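Local coordinates for uncharacterized protein (Legionella longbeachae NSW150, PDB 4JZA) that probably hydrolyses phosphoinositides, removing the 3-phosphate from phosphatidylinositol 3-phosphate in lipid metabolism at the pathogen-host interface, at residues R372-H377 / H606-Q611. Sequence-based numbering, arbitrary orientation.
Sequences RYRSSH and HEHAGQ
Arg374, on strand 365-374, and His608, on helix 604-612, reach for each other from opposite directions and alone make this buried contact, burying 92 Å² summed over both sides, across backbones whose nearest CA atoms, Arg374 CA and His608 CA, stand 11.3 Å apart. The meeting is one of flat groups. His608 brings ND1 and CE1 over one face of the guanidinium, with the two planes 27° apart and ND1 offset toward the rim. His608 ND1 lies 3.1 Å from Arg374 NH1 and 3.4 Å from Arg374 CZ, while His608 CE1 is 3.8 Å from Arg374 NE. Since ND1 sits above the guanidinium plane, the angle is too poor for a hydrogen bond. With CG of His608 anti to the backbone N (chi1 -166°), the imidazole extends from the helix to the arginine.

Polar bonds from other parts of the fold fix the guanidinium. NH1 forms a salt bridge with Asp164 and a hydrogen bond with Gln605, and NH2 donates to the carbonyl of Gly553. Ser376 OG bonds likewise to Ser552 O. Ser552 and Gly553 lie between strand 545-549 and helix 556-574, where the sequence CVSGKDR, running into the first turn of the helix, fits the C-x5-R signature of cysteine-based phosphatases. The arrangement is thus consistent with a second shell around a phosphatase P-loop, linking it to the central mixed sheet and helix 604-612 of the alpha/beta fold.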
ATOM      1  N   ARG A 372      20.547   5.060  14.757  1.00 46.22           N
ATOM      2  CA  ARG A 372      19.573   6.114  14.546  1.00 46.75           C
ATOM      3  C   ARG A 372      18.348   5.402  13.980  1.00 46.30           C
ATOM      4  O   ARG A 372      18.432   4.668  12.995  1.00 41.80           O
ATOM      5  CB  ARG A 372      20.104   7.190  13.597  1.00 47.63           C
ATOM      6  CG  ARG A 372      21.249   8.004  14.206  1.00 49.12           C
ATOM      7  CD  ARG A 372      22.501   7.986  13.345  1.00 45.70           C
ATOM      8  NE  ARG A 372      22.287   8.714  12.119  1.00 44.41           N
ATOM      9  CZ  ARG A 372      22.977   8.540  10.999  1.00 45.58           C
ATOM     10  NH1 ARG A 372      23.965   7.665  10.920  1.00 44.06           N
ATOM     11  NH2 ARG A 372      22.675   9.275   9.939  1.00 47.32           N
ATOM     12  N   TYR A 373      17.209   5.615  14.618  1.00 44.17           N
ATOM     13  CA  TYR A 373      16.004   4.856  14.328  1.00 44.10           C
ATOM     14  C   TYR A 373      15.041   5.560  13.383  1.00 37.85           C
ATOM     15  O   TYR A 373      14.836   6.755  13.465  1.00 38.54           O
ATOM     16  CB  TYR A 373      15.314   4.451  15.631  1.00 47.16           C
ATOM     17  CG  TYR A 373      16.202   3.630  16.537  1.00 48.10           C
ATOM     18  CD1 TYR A 373      17.143   4.236  17.346  1.00 48.61           C
ATOM     19  CD2 TYR A 373      16.109   2.254  16.572  1.00 45.77           C
ATOM     20  CE1 TYR A 373      17.959   3.496  18.166  1.00 46.23           C
ATOM     21  CE2 TYR A 373      16.926   1.509  17.392  1.00 45.08           C
ATOM     22  CZ  TYR A 373      17.850   2.139  18.185  1.00 45.97           C
ATOM     23  OH  TYR A 373      18.667   1.411  19.006  1.00 44.82           O
ATOM     24  N   ARG A 374      14.480   4.793  12.460  1.00 34.95           N
ATOM     25  CA  ARG A 374      13.622   5.320  11.415  1.00 34.14           C
ATOM     26  C   ARG A 374      12.340   4.517  11.311  1.00 35.13           C
ATOM     27  O   ARG A 374      12.324   3.332  11.577  1.00 35.53           O
ATOM     28  CB  ARG A 374      14.354   5.252  10.081  1.00 33.97           C
ATOM     29  CG  ARG A 374      15.028   3.917   9.841  1.00 35.33           C
ATOM     30  CD  ARG A 374      15.873   3.925   8.593  1.00 36.69           C
ATOM     31  NE  ARG A 374      15.209   4.614   7.502  1.00 37.80           N
ATOM     32  CZ  ARG A 374      15.648   4.618   6.255  1.00 40.56           C
ATOM     33  NH1 ARG A 374      16.744   3.963   5.941  1.00 44.52           N
ATOM     34  NH2 ARG A 374      14.993   5.276   5.326  1.00 43.15           N
ATOM     35  N   SER A 375      11.260   5.178  10.930  1.00 36.68           N
ATOM     36  CA  SER A 375       9.981   4.527  10.709  1.00 36.64           C
ATOM     37  C   SER A 375       9.096   5.408   9.842  1.00 37.57           C
ATOM     38  O   SER A 375       9.430   6.542   9.568  1.00 39.28           O
ATOM     39  CB  SER A 375       9.290   4.199  12.031  1.00 37.33           C
ATOM     40  OG  SER A 375       8.470   5.264  12.467  1.00 37.33           O
ATOM     41  N   SER A 376       7.975   4.866   9.398  1.00 42.06           N
ATOM     42  CA  SER A 376       6.917   5.666   8.815  1.00 40.67           C
ATOM     43  C   SER A 376       6.294   6.502   9.922  1.00 43.54           C
ATOM     44  O   SER A 376       6.339   6.135  11.082  1.00 42.87           O
ATOM     45  CB  SER A 376       5.861   4.778   8.180  1.00 41.01           C
ATOM     46  OG  SER A 376       6.394   4.068   7.090  1.00 40.66           O
ATOM     47  N   HIS A 377       5.729   7.639   9.557  1.00 43.10           N
ATOM     48  CA  HIS A 377       5.203   8.575  10.524  1.00 43.24           C
ATOM     49  C   HIS A 377       4.397   7.806  11.554  1.00 40.80           C
ATOM     50  O   HIS A 377       3.753   6.896  11.207  1.00 41.79           O
ATOM     51  CB  HIS A 377       4.314   9.627   9.835  1.00 42.76           C
ATOM     52  CG  HIS A 377       4.168  10.883  10.638  1.00 43.50           C
ATOM     53  ND1 HIS A 377       3.166  11.057  11.559  1.00 44.34           N
ATOM     54  CD2 HIS A 377       4.938  11.988  10.710  1.00 43.80           C
ATOM     55  CE1 HIS A 377       3.303  12.232  12.136  1.00 44.72           C
ATOM     56  NE2 HIS A 377       4.366  12.825  11.628  1.00 44.60           N
ATOM     57  N   HIS A 606      18.125   3.729  -1.493  1.00 36.17           N
ATOM     58  CA  HIS A 606      17.171   3.455  -2.543  1.00 36.82           C
ATOM     59  C   HIS A 606      16.670   2.032  -2.367  1.00 38.15           C
ATOM     60  O   HIS A 606      15.458   1.748  -2.527  1.00 37.36           O
ATOM     61  CB  HIS A 606      17.790   3.580  -3.941  1.00 37.30           C
ATOM     62  CG  HIS A 606      18.252   4.963  -4.312  1.00 37.98           C
ATOM     63  ND1 HIS A 606      19.111   5.708  -3.534  1.00 38.30           N
ATOM     64  CD2 HIS A 606      18.072   5.674  -5.448  1.00 37.92           C
ATOM     65  CE1 HIS A 606      19.396   6.837  -4.152  1.00 40.93           C
ATOM     66  NE2 HIS A 606      18.796   6.831  -5.324  1.00 39.80           N
ATOM     67  N   GLU A 607      17.608   1.143  -2.050  1.00 36.75           N
ATOM     68  CA  GLU A 607      17.324  -0.263  -1.840  1.00 37.88           C
ATOM     69  C   GLU A 607      16.455  -0.497  -0.630  1.00 36.89           C
ATOM     70  O   GLU A 607      15.523  -1.338  -0.640  1.00 38.85           O
ATOM     71  CB  GLU A 607      18.620  -1.046  -1.702  1.00 39.70           C
ATOM     72  CG  GLU A 607      19.390  -1.027  -2.999  1.00 43.55           C
ATOM     73  CD  GLU A 607      18.759  -1.928  -4.050  1.00 49.94           C
ATOM     74  OE1 GLU A 607      18.902  -1.623  -5.295  1.00 48.76           O
ATOM     75  OE2 GLU A 607      18.125  -2.952  -3.624  1.00 47.61           O
ATOM     76  N   HIS A 608      16.740   0.250   0.410  1.00 36.58           N
ATOM     77  CA  HIS A 608      15.944   0.167   1.634  1.00 37.25           C
ATOM     78  C   HIS A 608      14.504   0.530   1.326  1.00 36.19           C
ATOM     79  O   HIS A 608      13.617  -0.243   1.620  1.00 39.67           O
ATOM     80  CB  HIS A 608      16.526   1.064   2.718  1.00 36.33           C
ATOM     81  CG  HIS A 608      15.986   0.788   4.071  1.00 35.61           C
ATOM     82  ND1 HIS A 608      15.130   1.648   4.719  1.00 36.83           N
ATOM     83  CD2 HIS A 608      16.174  -0.259   4.904  1.00 34.98           C
ATOM     84  CE1 HIS A 608      14.828   1.152   5.904  1.00 35.68           C
ATOM     85  NE2 HIS A 608      15.447  -0.008   6.038  1.00 34.17           N
ATOM     86  N   ALA A 609      14.263   1.654   0.672  1.00 35.60           N
ATOM     87  CA  ALA A 609      12.914   1.919   0.107  1.00 35.33           C
ATOM     88  C   ALA A 609      12.327   0.777  -0.745  1.00 36.13           C
ATOM     89  O   ALA A 609      11.127   0.472  -0.675  1.00 36.73           O
ATOM     90  CB  ALA A 609      12.927   3.188  -0.711  1.00 35.03           C
ATOM     91  N   GLY A 610      13.149   0.171  -1.591  1.00 38.39           N
ATOM     92  CA  GLY A 610      12.668  -0.930  -2.462  1.00 37.19           C
ATOM     93  C   GLY A 610      12.082  -2.096  -1.712  1.00 36.17           C
ATOM     94  O   GLY A 610      11.142  -2.749  -2.164  1.00 36.41           O
ATOM     95  N   GLN A 611      12.626  -2.374  -0.550  1.00 36.57           N
ATOM     96  CA  GLN A 611      12.128  -3.481   0.207  1.00 38.35           C
ATOM     97  C   GLN A 611      10.667  -3.306   0.634  1.00 39.75           C
ATOM     98  O   GLN A 611       9.994  -4.282   0.921  1.00 43.57           O
ATOM     99  CB  GLN A 611      12.985  -3.685   1.427  1.00 39.32           C
ATOM    100  CG  GLN A 611      14.398  -4.167   1.124  1.00 38.94           C
ATOM    101  CD  GLN A 611      15.253  -4.215   2.384  1.00 40.09           C
ATOM    102  OE1 GLN A 611      15.203  -3.329   3.251  1.00 41.72           O
ATOM    103  NE2 GLN A 611      16.014  -5.240   2.503  1.00 41.69           N
TER